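Local coordinates for protein metallopeptidase containing co-catalytic metalloactive site (Shewanella denitrificans OS217, PDB 3B2Y) that probably acts as a zinc-dependent carboxypeptidase or related hydrolase of the M14 family, and holds a nickel ion in its metal site in this crystal, at residues L69-G74 / L167-D172; E125-G130 / H143-G148; L194-A199 / M264-A269; Q202-A207 / V257-A262. One frame throughout, in Å; residues are numbered along the deposited sequence. Where two conformers were deposited one is given.

Interaction 1 of 4, residues L69-G74 / L167-D172; sequences LLISSG and LTCHED. With NI (nickel (II) ion), chain C.
Ser72 clamps onto the neighbouring strand with both of its backbone polar groups. Its N donates to Leu167 O at 2.9 Å, and its O accepts from Cys169 N at 3.0 Å. One step earlier, Leu167 N reaches Leu70 O, also at 3.0 Å, which sets the parallel register of Ile71 with Leu167 and Ser72 with Thr168. The buried Ser72 OG has no hydrogen-bond partner in the model. Past these bonds a side chain takes over: in the conformer given, the hydroxyl of Ser73 donates to Cys169 O, with OG 2.7 Å from that oxygen and in the carbonyl plane. OG stands anti to the backbone N (chi1 -168°), the turn that carries it across to the other strand. Water 1 also donates to Cys169 O and accepts from Gly74 N, so in that conformer two donors grip this carbonyl.

The strands are central in the mixed sheet of this M14-type fold. Ile71, Leu167 and Cys169 face helices 81-92 and 253-271, while Ser72 and Thr168 lie on the other face, Thr168 packing on Cys244 of strand 242-248. Beyond the paired residues, strand 167-172 runs on to the metal. His170 binds nickel through ND1 at 2.2 Å, together with water 2, and His76 and Glu79 complete the protein ligands. Thr168 CB lies in the plane of its imidazole, at the ring edge. Glu171 N bonds to the ligand Glu79 through OE1, and Glu171 O lies 2.7 Å from water 2. Buried backbone bonds thus fix the strand from which His170 presents ND1 to the metal.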
loop_
_atom_site.group_PDB
_atom_site.type_symbol
_atom_site.label_atom_id
_atom_site.label_comp_id
_atom_site.label_asym_id
_atom_site.label_seq_id
_atom_site.Cartn_x
_atom_site.Cartn_y
_atom_site.Cartn_z
ATOM N N LEU A 69 11.324 7.011 1.245
ATOM C CA LEU A 69 9.897 6.821 1.092
ATOM C C LEU A 69 9.670 5.315 1.009
ATOM O O LEU A 69 10.525 4.572 0.468
ATOM C CB LEU A 69 9.340 7.447 -0.171
ATOM C CG LEU A 69 9.576 8.916 -0.449
ATOM C CD1 LEU A 69 8.940 9.242 -1.818
ATOM C CD2 LEU A 69 9.044 9.809 0.648
ATOM N N LEU A 70 8.570 4.906 1.583
ATOM C CA LEU A 70 8.080 3.556 1.585
ATOM C C LEU A 70 6.707 3.514 0.937
ATOM O O LEU A 70 5.831 4.275 1.290
ATOM C CB LEU A 70 8.037 3.035 3.019
ATOM C CG LEU A 70 7.474 1.616 3.226
ATOM C CD1 LEU A 70 8.360 0.589 2.495
ATOM C CD2 LEU A 70 7.374 1.314 4.748
ATOM N N ILE A 71 6.466 2.540 0.061
ATOM C CA ILE A 71 5.128 2.233 -0.434
ATOM C C ILE A 71 4.876 0.746 -0.124
ATOM O O ILE A 71 5.760 -0.106 -0.329
ATOM C CB ILE A 71 4.988 2.428 -1.984
ATOM C CG1 ILE A 71 5.351 3.850 -2.389
ATOM C CG2 ILE A 71 3.559 2.152 -2.474
ATOM C CD1 ILE A 71 5.561 3.981 -3.919
ATOM N N SER A 72 3.731 0.500 0.500
ATOM C CA SER A 72 3.329 -0.821 0.878
ATOM C C SER A 72 1.929 -1.135 0.371
ATOM O O SER A 72 1.101 -0.263 0.119
ATOM C CB SER A 72 3.374 -0.974 2.399
ATOM O OG SER A 72 2.464 -0.054 3.016
ATOM N N SER A 73 1.647 -2.421 0.260
ATOM C CA SER A 73 0.304 -2.844 -0.097
ATOM C C SER A 73 0.138 -4.285 0.295
ATOM O O SER A 73 1.049 -4.887 0.918
ATOM C CB SER A 73 0.080 -2.671 -1.594
ATOM O OG SER A 73 -1.283 -2.815 -1.959
ATOM N N GLY A 74 -0.990 -4.842 -0.127
ATOM C CA GLY A 74 -1.308 -6.268 0.072
ATOM C C GLY A 74 -1.379 -6.701 1.524
ATOM O O GLY A 74 -1.064 -7.813 1.829
ATOM N N LEU A 167 3.191 5.564 1.971
ATOM C CA LEU A 167 1.897 5.380 1.329
ATOM C C LEU A 167 1.593 3.892 1.355
ATOM O O LEU A 167 2.413 3.079 1.013
ATOM C CB LEU A 167 1.932 5.837 -0.114
ATOM C CG LEU A 167 0.734 5.588 -1.036
ATOM C CD1 LEU A 167 -0.499 6.350 -0.587
ATOM C CD2 LEU A 167 1.059 5.927 -2.509
ATOM N N THR A 168 0.418 3.580 1.875
ATOM C CA THR A 168 -0.185 2.265 1.781
ATOM C C THR A 168 -1.355 2.330 0.801
ATOM O O THR A 168 -2.191 3.323 0.769
ATOM C CB THR A 168 -0.702 1.740 3.152
ATOM O OG1 THR A 168 -1.673 2.640 3.675
ATOM C CG2 THR A 168 0.383 1.656 4.157
ATOM N N CYS A 169 -1.427 1.284 -0.009
ATOM C CA CYS A 169 -2.428 1.214 -1.053
ATOM C C CYS A 169 -3.407 0.130 -0.714
ATOM O O CYS A 169 -3.118 -1.066 -0.905
ATOM C CB CYS A 169 -1.740 0.906 -2.376
ATOM S SG CYS A 169 -0.830 2.438 -2.882
ATOM N N HIS A 170 -4.535 0.568 -0.198
ATOM C CA HIS A 170 -5.679 -0.255 0.097
ATOM C C HIS A 170 -6.883 -0.122 -0.857
ATOM O O HIS A 170 -6.954 0.715 -1.775
ATOM C CB HIS A 170 -6.157 0.059 1.534
ATOM C CG HIS A 170 -5.218 -0.435 2.611
ATOM N ND1 HIS A 170 -5.565 -1.404 3.538
ATOM C CD2 HIS A 170 -3.964 -0.046 2.929
ATOM C CE1 HIS A 170 -4.534 -1.625 4.340
ATOM N NE2 HIS A 170 -3.558 -0.801 4.005
ATOM N N GLU A 171 -7.876 -0.948 -0.599
ATOM C CA GLU A 171 -9.128 -0.813 -1.290
ATOM C C GLU A 171 -10.258 -0.986 -0.307
ATOM O O GLU A 171 -10.139 -1.686 0.696
ATOM C CB GLU A 171 -9.295 -1.852 -2.392
ATOM C CG GLU A 171 -8.152 -2.033 -3.412
ATOM C CD GLU A 171 -8.688 -2.611 -4.734
ATOM O OE1 GLU A 171 -9.244 -1.805 -5.527
ATOM O OE2 GLU A 171 -8.522 -3.855 -4.993
ATOM N N ASP A 172 -11.372 -0.405 -0.639
ATOM C CA ASP A 172 -12.585 -0.607 0.127
ATOM C C ASP A 172 -13.528 -1.405 -0.778
ATOM O O ASP A 172 -14.178 -0.859 -1.700
ATOM C CB ASP A 172 -13.146 0.722 0.571
ATOM C CG ASP A 172 -14.288 0.569 1.587
ATOM O OD1 ASP A 172 -15.027 -0.432 1.479
ATOM O OD2 ASP A 172 -14.433 1.459 2.465
HETATM NI NI NI C . -7.465 -2.584 3.544
HETATM O O HOH W 1 -3.769 -3.810 -1.235
HETATM O O HOH W 2 -9.154 -1.072 3.144
HETATM O O HOH W 3 -8.317 -1.877 4.980
#

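Interaction 2 of 4, residues E125-G130 / H143-G148; sequences ENPNRG and HTSLEG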
loop_
_atom_site.group_PDB
_atom_site.type_symbol
_atom_site.label_atom_id
_atom_site.label_comp_id
_atom_site.label_asym_id
_atom_site.label_seq_id
_atom_site.Cartn_x
_atom_site.Cartn_y
_atom_site.Cartn_z
ATOM N N GLU A 125 -6.435 -13.830 10.849
ATOM C CA GLU A 125 -5.963 -12.590 11.495
ATOM C C GLU A 125 -5.926 -11.458 10.458
ATOM O O GLU A 125 -5.552 -11.689 9.311
ATOM C CB GLU A 125 -4.504 -12.780 12.026
ATOM C CG GLU A 125 -4.242 -14.016 12.968
ATOM C CD GLU A 125 -2.713 -14.250 13.252
ATOM O OE1 GLU A 125 -1.893 -14.259 12.284
ATOM O OE2 GLU A 125 -2.351 -14.364 14.458
ATOM N N ASN A 126 -6.214 -10.243 10.917
ATOM C CA ASN A 126 -6.058 -9.004 10.138
ATOM C C ASN A 126 -4.586 -8.475 10.250
ATOM O O ASN A 126 -4.190 -7.954 11.323
ATOM C CB ASN A 126 -6.995 -7.957 10.680
ATOM C CG ASN A 126 -7.026 -6.680 9.842
ATOM O OD1 ASN A 126 -6.132 -6.386 9.051
ATOM N ND2 ASN A 126 -8.116 -5.922 10.006
ATOM N N PRO A 127 -3.778 -8.594 9.177
ATOM C CA PRO A 127 -2.397 -8.127 9.214
ATOM C C PRO A 127 -2.197 -6.591 9.419
ATOM O O PRO A 127 -1.087 -6.164 9.696
ATOM C CB PRO A 127 -1.857 -8.550 7.841
ATOM C CG PRO A 127 -2.723 -9.705 7.449
ATOM C CD PRO A 127 -4.065 -9.177 7.858
ATOM N N ASN A 128 -3.234 -5.778 9.255
ATOM C CA ASN A 128 -3.075 -4.349 9.443
ATOM C C ASN A 128 -3.570 -3.870 10.791
ATOM O O ASN A 128 -4.056 -2.751 10.944
ATOM C CB ASN A 128 -3.767 -3.605 8.311
ATOM C CG ASN A 128 -3.236 -2.197 8.139
ATOM O OD1 ASN A 128 -2.066 -1.918 8.445
ATOM N ND2 ASN A 128 -4.144 -1.274 7.821
ATOM N N ARG A 129 -3.521 -4.742 11.768
ATOM C CA ARG A 129 -3.924 -4.316 13.100
ATOM C C ARG A 129 -2.881 -4.623 14.141
ATOM O O ARG A 129 -2.061 -5.453 13.955
ATOM C CB ARG A 129 -5.248 -4.968 13.521
ATOM C CG ARG A 129 -6.394 -4.662 12.611
ATOM C CD ARG A 129 -7.694 -4.465 13.361
ATOM N NE ARG A 129 -8.655 -3.701 12.564
ATOM C CZ ARG A 129 -9.977 -3.742 12.725
ATOM N NH1 ARG A 129 -10.512 -4.526 13.667
ATOM N NH2 ARG A 129 -10.771 -2.997 11.943
ATOM N N GLY A 130 -2.953 -3.947 15.269
ATOM C CA GLY A 130 -2.107 -4.295 16.392
ATOM C C GLY A 130 -0.753 -3.638 16.489
ATOM O O GLY A 130 0.060 -4.060 17.355
ATOM N N HIS A 143 -4.232 -7.344 18.833
ATOM C CA HIS A 143 -3.078 -8.221 18.623
ATOM C C HIS A 143 -2.633 -8.257 17.147
ATOM O O HIS A 143 -3.458 -8.239 16.224
ATOM C CB HIS A 143 -3.381 -9.646 19.112
ATOM C CG HIS A 143 -3.910 -9.709 20.510
ATOM N ND1 HIS A 143 -5.262 -9.726 20.793
ATOM C CD2 HIS A 143 -3.277 -9.784 21.701
ATOM C CE1 HIS A 143 -5.437 -9.798 22.102
ATOM N NE2 HIS A 143 -4.248 -9.833 22.677
ATOM N N THR A 144 -1.325 -8.320 16.925
ATOM C CA THR A 144 -0.793 -8.397 15.595
ATOM C C THR A 144 -1.000 -9.798 15.030
ATOM O O THR A 144 -1.190 -10.754 15.768
ATOM C CB THR A 144 0.718 -8.127 15.593
ATOM O OG1 THR A 144 1.344 -8.986 16.552
ATOM C CG2 THR A 144 1.039 -6.658 15.911
ATOM N N SER A 145 -1.020 -9.867 13.710
ATOM C CA SER A 145 -0.973 -11.099 12.971
ATOM C C SER A 145 0.448 -11.648 12.942
ATOM O O SER A 145 1.391 -10.949 13.265
ATOM C CB SER A 145 -1.430 -10.880 11.530
ATOM O OG SER A 145 -0.447 -10.190 10.714
ATOM N N LEU A 146 0.592 -12.860 12.452
ATOM C CA LEU A 146 1.893 -13.411 12.209
ATOM C C LEU A 146 2.755 -12.463 11.323
ATOM O O LEU A 146 3.924 -12.152 11.657
ATOM C CB LEU A 146 1.695 -14.786 11.527
ATOM C CG LEU A 146 2.921 -15.571 11.230
ATOM C CD1 LEU A 146 3.689 -15.681 12.544
ATOM C CD2 LEU A 146 2.433 -16.946 10.649
ATOM N N GLU A 147 2.180 -11.987 10.213
ATOM C CA GLU A 147 2.861 -11.044 9.307
ATOM C C GLU A 147 3.250 -9.752 10.023
ATOM O O GLU A 147 4.368 -9.290 9.850
ATOM C CB GLU A 147 2.040 -10.729 8.055
ATOM C CG GLU A 147 1.611 -11.977 7.221
ATOM C CD GLU A 147 0.434 -12.762 7.815
ATOM O OE1 GLU A 147 -0.145 -12.247 8.791
ATOM O OE2 GLU A 147 0.110 -13.903 7.337
ATOM N N GLY A 148 2.345 -9.191 10.818
ATOM C CA GLY A 148 2.666 -8.037 11.651
ATOM C C GLY A 148 3.848 -8.242 12.579
ATOM O O GLY A 148 4.678 -7.371 12.773
HETATM O O HOH W 4 -3.422 -12.312 16.641
HETATM O O HOH W 5 -4.427 -8.549 14.020
HETATM O O HOH W 6 -0.581 -7.304 12.338
#
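Glu125 reaches over to the start of helix 146-152 and accepts from Leu146 N through OE1 at 2.9 Å. The amide arrives on the syn side, 35° out of the carboxylate plane, and the bond is nearly straight. The same carboxylate lies against Ser145 CA, while Glu125 CB meets Ser145 CB at 3.6 Å. Beside it the Ser145 hydroxyl is wedged close to Pro127, OG lying 3.2 Å from Pro127 CA.

Ser145 is the N-cap of the helix. Its OG sits between the backbone N and the carbonyl carbon (chi1 74°), from where it accepts from Gly148 N at 3.0 Å and donates to Glu147 OE1. Glu147, bent at chi2, lies alongside the proline ring. Two carboxylates therefore come close at this helix start, Glu125 OE1 and Glu147 OE1 being 4.4 Å apart; Asn121 ND2 donates to both, and the helix N-terminus would probably ease their repulsion.

Toward Arg129 and His143 the contact is looser and much of it runs through water. Water 4 joins Glu125 OE2 to Thr144 O, and water 6 joins Arg129 O to Ser145 N. Direct packing returns at Gly130, whose O meets Thr144 CG2 at 3.1 Å; a CB on this glycine would run into His143 and Thr144. The 125-130 side bends through a type I turn from Asn126 to Arg129, with an Asx turn at Asn126, whose OD1 also accepts from the metal ligand His76.

Interaction 3 of 4, residues L194-A199 / M264-A269; sequences LGLRDA and MGQFIA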
loop_
_atom_site.group_PDB
_atom_site.type_symbol
_atom_site.label_atom_id
_atom_site.label_comp_id
_atom_site.label_asym_id
_atom_site.label_seq_id
_atom_site.Cartn_x
_atom_site.Cartn_y
_atom_site.Cartn_z
ATOM N N LEU A 194 -4.221 16.602 -0.383
ATOM C CA LEU A 194 -5.129 17.055 -1.425
ATOM C C LEU A 194 -4.667 16.639 -2.828
ATOM O O LEU A 194 -5.496 16.312 -3.672
ATOM C CB LEU A 194 -5.362 18.559 -1.293
ATOM C CG LEU A 194 -5.961 19.041 0.042
ATOM C CD1 LEU A 194 -6.172 20.531 0.058
ATOM C CD2 LEU A 194 -7.271 18.297 0.364
ATOM N N GLY A 195 -3.354 16.607 -3.046
ATOM C CA GLY A 195 -2.740 16.041 -4.255
ATOM C C GLY A 195 -3.071 14.567 -4.454
ATOM O O GLY A 195 -3.405 14.134 -5.553
ATOM N N LEU A 196 -3.000 13.792 -3.376
ATOM C CA LEU A 196 -3.397 12.379 -3.422
ATOM C C LEU A 196 -4.875 12.213 -3.696
ATOM O O LEU A 196 -5.278 11.411 -4.512
ATOM C CB LEU A 196 -3.014 11.653 -2.128
ATOM C CG LEU A 196 -1.500 11.393 -2.009
ATOM C CD1 LEU A 196 -1.091 10.991 -0.584
ATOM C CD2 LEU A 196 -1.027 10.349 -3.021
ATOM N N ARG A 197 -5.680 12.974 -2.991
ATOM C CA ARG A 197 -7.097 12.943 -3.247
ATOM C C ARG A 197 -7.403 13.257 -4.705
ATOM O O ARG A 197 -8.130 12.510 -5.367
ATOM C CB ARG A 197 -7.801 13.934 -2.379
ATOM C CG ARG A 197 -9.257 13.985 -2.741
ATOM C CD ARG A 197 -9.874 15.147 -2.174
ATOM N NE ARG A 197 -9.406 16.360 -2.786
ATOM C CZ ARG A 197 -9.564 17.543 -2.222
ATOM N NH1 ARG A 197 -10.153 17.634 -1.039
ATOM N NH2 ARG A 197 -9.113 18.625 -2.827
ATOM N N ASP A 198 -6.858 14.373 -5.189
ATOM C CA ASP A 198 -7.006 14.751 -6.593
ATOM C C ASP A 198 -6.560 13.655 -7.592
ATOM O O ASP A 198 -7.275 13.419 -8.576
ATOM C CB ASP A 198 -6.280 16.059 -6.841
ATOM C CG ASP A 198 -6.932 17.256 -6.097
ATOM O OD1 ASP A 198 -8.078 17.115 -5.590
ATOM O OD2 ASP A 198 -6.303 18.355 -6.039
ATOM N N ALA A 199 -5.435 12.964 -7.338
ATOM C CA ALA A 199 -4.992 11.833 -8.195
ATOM C C ALA A 199 -6.008 10.683 -8.284
ATOM O O ALA A 199 -6.273 10.159 -9.360
ATOM C CB ALA A 199 -3.666 11.287 -7.732
HETATM N N MSE A 264 0.527 6.378 -6.404
HETATM C CA MSE A 264 1.927 6.146 -6.140
HETATM C C MSE A 264 2.805 7.164 -6.870
HETATM O O MSE A 264 3.796 7.640 -6.333
HETATM C CB MSE A 264 2.299 4.708 -6.527
HETATM C CG MSE A 264 1.776 3.684 -5.622
HETATM SE SE MSE A 264 2.124 1.884 -6.318
HETATM C CE MSE A 264 0.729 0.884 -5.361
ATOM N N GLY A 265 2.437 7.502 -8.104
ATOM C CA GLY A 265 3.167 8.470 -8.885
ATOM C C GLY A 265 3.061 9.848 -8.285
ATOM O O GLY A 265 4.036 10.583 -8.254
ATOM N N GLN A 266 1.867 10.187 -7.796
ATOM C CA GLN A 266 1.648 11.494 -7.117
ATOM C C GLN A 266 2.398 11.570 -5.780
ATOM O O GLN A 266 2.901 12.659 -5.367
ATOM C CB GLN A 266 0.143 11.714 -6.926
ATOM C CG GLN A 266 -0.235 13.017 -6.185
ATOM C CD GLN A 266 0.379 14.213 -6.782
ATOM O OE1 GLN A 266 0.469 14.315 -7.995
ATOM N NE2 GLN A 266 0.820 15.150 -5.945
ATOM N N PHE A 267 2.476 10.444 -5.073
ATOM C CA PHE A 267 3.153 10.421 -3.749
ATOM C C PHE A 267 4.636 10.786 -3.963
ATOM O O PHE A 267 5.211 11.632 -3.284
ATOM C CB PHE A 267 2.955 9.012 -3.154
ATOM C CG PHE A 267 3.813 8.689 -1.968
ATOM C CD1 PHE A 267 3.598 9.288 -0.731
ATOM C CD2 PHE A 267 4.810 7.753 -2.052
ATOM C CE1 PHE A 267 4.397 8.933 0.390
ATOM C CE2 PHE A 267 5.578 7.422 -0.944
ATOM C CZ PHE A 267 5.385 8.040 0.252
ATOM N N ILE A 268 5.221 10.146 -4.952
ATOM C CA ILE A 268 6.606 10.377 -5.373
ATOM C C ILE A 268 6.817 11.779 -5.927
ATOM O O ILE A 268 7.778 12.419 -5.561
ATOM C CB ILE A 268 7.073 9.340 -6.402
ATOM C CG1 ILE A 268 7.270 7.955 -5.758
ATOM C CG2 ILE A 268 8.423 9.776 -7.065
ATOM C CD1 ILE A 268 8.245 7.115 -6.564
ATOM N N ALA A 269 5.892 12.277 -6.754
ATOM C CA ALA A 269 5.970 13.656 -7.217
ATOM C C ALA A 269 5.982 14.706 -6.077
ATOM O O ALA A 269 6.633 15.755 -6.193
ATOM C CB ALA A 269 4.840 13.980 -8.194
#
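Gln266 lays its aliphatic stem across the segment 194-199, its CA being the one nearest Leu196 CA. CG points anti to the backbone N (chi1 178°) and rests 3.4 Å from Gly195 O, while the bend at chi2 swings the amide alongside the glycine, NE2 lying 4.0 Å from Gly195 CA. A side chain on Gly195 would run into that amide nitrogen, so the bare backbone is what makes room for it. One turn along the first helix, Ala199 CB packs against Gln266 CB at 3.9 Å. With an alanine in place of Gln266, the stem and amide over Gly195 would be gone, which would probably leave a gap between the two helices.

Phe267 comes next and meets the other helix through the root of its side chain: Leu196 CD2 is 4.2 Å from Phe267 CB, and the ring leads away. Ile268 turns off to Phe89 of helix 81-92. No hydrogen bond crosses; the segments meet by van der Waals packing.

The short helical segments run nearly antiparallel, at 154°, with their axes 9.2 Å apart. Through Phe267 and Met264, a selenomethionine, helix 253-271 lies against strands 68-73 and 165-172, with helix 191-201 beside it on the same face of the sheet.

Interaction 4 of 4, residues Q202-A207 / V257-A262; sequences QYFKLA and VQANSA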
loop_
_atom_site.group_PDB
_atom_site.type_symbol
_atom_site.label_atom_id
_atom_site.label_comp_id
_atom_site.label_asym_id
_atom_site.label_seq_id
_atom_site.Cartn_x
_atom_site.Cartn_y
_atom_site.Cartn_z
ATOM N N GLN A 202 -9.250 11.617 -10.302
ATOM C CA GLN A 202 -9.193 11.535 -11.771
ATOM C C GLN A 202 -9.852 10.229 -12.272
ATOM O O GLN A 202 -10.340 10.158 -13.401
ATOM C CB GLN A 202 -7.735 11.565 -12.297
ATOM C CG GLN A 202 -6.802 12.699 -11.830
ATOM C CD GLN A 202 -5.286 12.339 -11.949
ATOM O OE1 GLN A 202 -4.818 11.220 -11.576
ATOM N NE2 GLN A 202 -4.507 13.313 -12.440
ATOM N N TYR A 203 -9.876 9.203 -11.417
ATOM C CA TYR A 203 -10.370 7.883 -11.773
ATOM C C TYR A 203 -11.790 7.567 -11.264
ATOM O O TYR A 203 -12.561 6.904 -11.955
ATOM C CB TYR A 203 -9.383 6.812 -11.291
ATOM C CG TYR A 203 -8.120 6.812 -12.098
ATOM C CD1 TYR A 203 -8.019 6.089 -13.289
ATOM C CD2 TYR A 203 -7.030 7.580 -11.700
ATOM C CE1 TYR A 203 -6.823 6.128 -14.050
ATOM C CE2 TYR A 203 -5.853 7.615 -12.439
ATOM C CZ TYR A 203 -5.751 6.893 -13.607
ATOM O OH TYR A 203 -4.570 6.950 -14.333
ATOM N N PHE A 204 -12.108 8.007 -10.046
ATOM C CA PHE A 204 -13.386 7.683 -9.392
ATOM C C PHE A 204 -13.965 8.907 -8.720
ATOM O O PHE A 204 -13.253 9.869 -8.463
ATOM C CB PHE A 204 -13.221 6.566 -8.340
ATOM C CG PHE A 204 -12.499 5.358 -8.850
ATOM C CD1 PHE A 204 -13.123 4.500 -9.755
ATOM C CD2 PHE A 204 -11.203 5.102 -8.458
ATOM C CE1 PHE A 204 -12.451 3.373 -10.245
ATOM C CE2 PHE A 204 -10.519 3.970 -8.934
ATOM C CZ PHE A 204 -11.158 3.129 -9.863
ATOM N N LYS A 205 -15.265 8.868 -8.457
ATOM C CA LYS A 205 -15.931 9.896 -7.662
ATOM C C LYS A 205 -15.448 9.754 -6.232
ATOM O O LYS A 205 -15.240 8.616 -5.743
ATOM C CB LYS A 205 -17.463 9.774 -7.752
ATOM C CG LYS A 205 -18.038 10.476 -8.982
ATOM N N LEU A 206 -15.205 10.907 -5.618
ATOM C CA LEU A 206 -14.818 11.027 -4.209
ATOM C C LEU A 206 -15.984 10.688 -3.312
ATOM O O LEU A 206 -17.150 11.120 -3.576
ATOM C CB LEU A 206 -14.400 12.479 -3.869
ATOM C CG LEU A 206 -13.179 12.997 -4.604
ATOM C CD1 LEU A 206 -12.834 14.371 -4.074
ATOM C CD2 LEU A 206 -11.993 11.998 -4.506
ATOM N N ALA A 207 -15.678 10.011 -2.215
ATOM C CA ALA A 207 -16.668 9.789 -1.180
ATOM C C ALA A 207 -16.968 11.077 -0.445
ATOM O O ALA A 207 -16.054 11.729 0.049
ATOM C CB ALA A 207 -16.216 8.761 -0.224
ATOM N N VAL A 257 -6.201 -0.647 -10.744
ATOM C CA VAL A 257 -4.762 -0.854 -10.898
ATOM C C VAL A 257 -4.142 0.438 -11.351
ATOM O O VAL A 257 -3.165 0.896 -10.745
ATOM C CB VAL A 257 -4.472 -2.005 -11.889
ATOM C CG1 VAL A 257 -2.994 -2.049 -12.235
ATOM C CG2 VAL A 257 -4.947 -3.370 -11.278
ATOM N N GLN A 258 -4.777 1.071 -12.339
ATOM C CA GLN A 258 -4.329 2.358 -12.852
ATOM C C GLN A 258 -4.357 3.469 -11.809
ATOM O O GLN A 258 -3.407 4.237 -11.717
ATOM C CB GLN A 258 -5.126 2.756 -14.112
ATOM C CG GLN A 258 -4.754 1.884 -15.300
ATOM C CD GLN A 258 -5.770 1.983 -16.448
ATOM O OE1 GLN A 258 -6.960 2.272 -16.241
ATOM N NE2 GLN A 258 -5.292 1.765 -17.661
ATOM N N ALA A 259 -5.435 3.556 -11.039
ATOM C CA ALA A 259 -5.593 4.549 -10.008
ATOM C C ALA A 259 -4.539 4.407 -8.885
ATOM O O ALA A 259 -3.978 5.415 -8.440
ATOM C CB ALA A 259 -7.019 4.524 -9.425
ATOM N N ASN A 260 -4.328 3.187 -8.419
ATOM C CA ASN A 260 -3.245 2.863 -7.444
ATOM C C ASN A 260 -1.861 3.301 -7.934
ATOM O O ASN A 260 -1.123 3.996 -7.215
ATOM C CB ASN A 260 -3.249 1.376 -7.137
ATOM C CG ASN A 260 -4.242 1.020 -6.028
ATOM O OD1 ASN A 260 -3.936 1.157 -4.846
ATOM N ND2 ASN A 260 -5.421 0.574 -6.402
ATOM N N SER A 261 -1.561 2.966 -9.170
ATOM C CA SER A 261 -0.305 3.360 -9.801
ATOM C C SER A 261 -0.174 4.891 -9.863
ATOM O O SER A 261 0.902 5.423 -9.638
ATOM C CB SER A 261 -0.211 2.710 -11.201
ATOM O OG SER A 261 1.052 2.973 -11.803
ATOM N N ALA A 262 -1.300 5.578 -10.149
ATOM C CA ALA A 262 -1.376 7.053 -10.199
ATOM C C ALA A 262 -1.181 7.701 -8.840
ATOM O O ALA A 262 -0.470 8.715 -8.803
ATOM C CB ALA A 262 -2.713 7.512 -10.806
#
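The Tyr203 ring lies with one face against the backbone of helix 253-271. Ala259 CA stands over that face, 3.9 Å from the ring centroid and 17° off the normal, a CH-pi contact, and Gln258 C lies over the same face nearer the rim. Ala262 CB comes in obliquely to CE2 at 3.5 Å, while Gln258 CB touches CE1 at 3.8 Å, its side chain crossing the tyrosine at about a right angle. On the Phe204 ring, one face is covered by Tyr203 CB, and its CE2 meets Ala259 CB at 3.6 Å. That methyl thus touches both aromatic side chains, lying 3.7 Å from Tyr203 CG as well.

The segment 202-207 follows helix 191-201 and leads on toward strand 221-223, so the two aromatics pack the start of this loop against a helix that flanks the central sheet of the M14-type fold. With CG anti to the carbonyl carbon (chi1 -71°), Tyr203 turns its ring onto the helix. An alanine at Tyr203 would take away the ring that covers Ala259 and Ala262, and would probably let the loop shift away from the helix.

Polar support comes from the backbone: Tyr203 O accepts from Arg255 NE. Phe204 also packs on Pro248 at the end of strand 242-248, and on Arg255 and Arg256.

Interaction 1 is the core, fully buried about 1 Å from the chain centre (centre to centre), and runs on backbone hydrogen bonds between sheet strands. Interactions 3 and 4 use successive parts of helix 253-271, have no hydrogen bond between their segments and rest on van der Waals and CH-pi packing: helix on helix in the first, aromatic rings on helix in the second. Interaction 3 connects back to the sheet, where Leu167 CD2 lies 3.7 Å from Phe267 CB. Interaction 2 lies on the opposite side of the chain's centre from both, is partly exposed, and relies on a capped helix start and waters; it meets the metal-site strand where His170 CE1 comes 3.5 Å from Asn128 ND2.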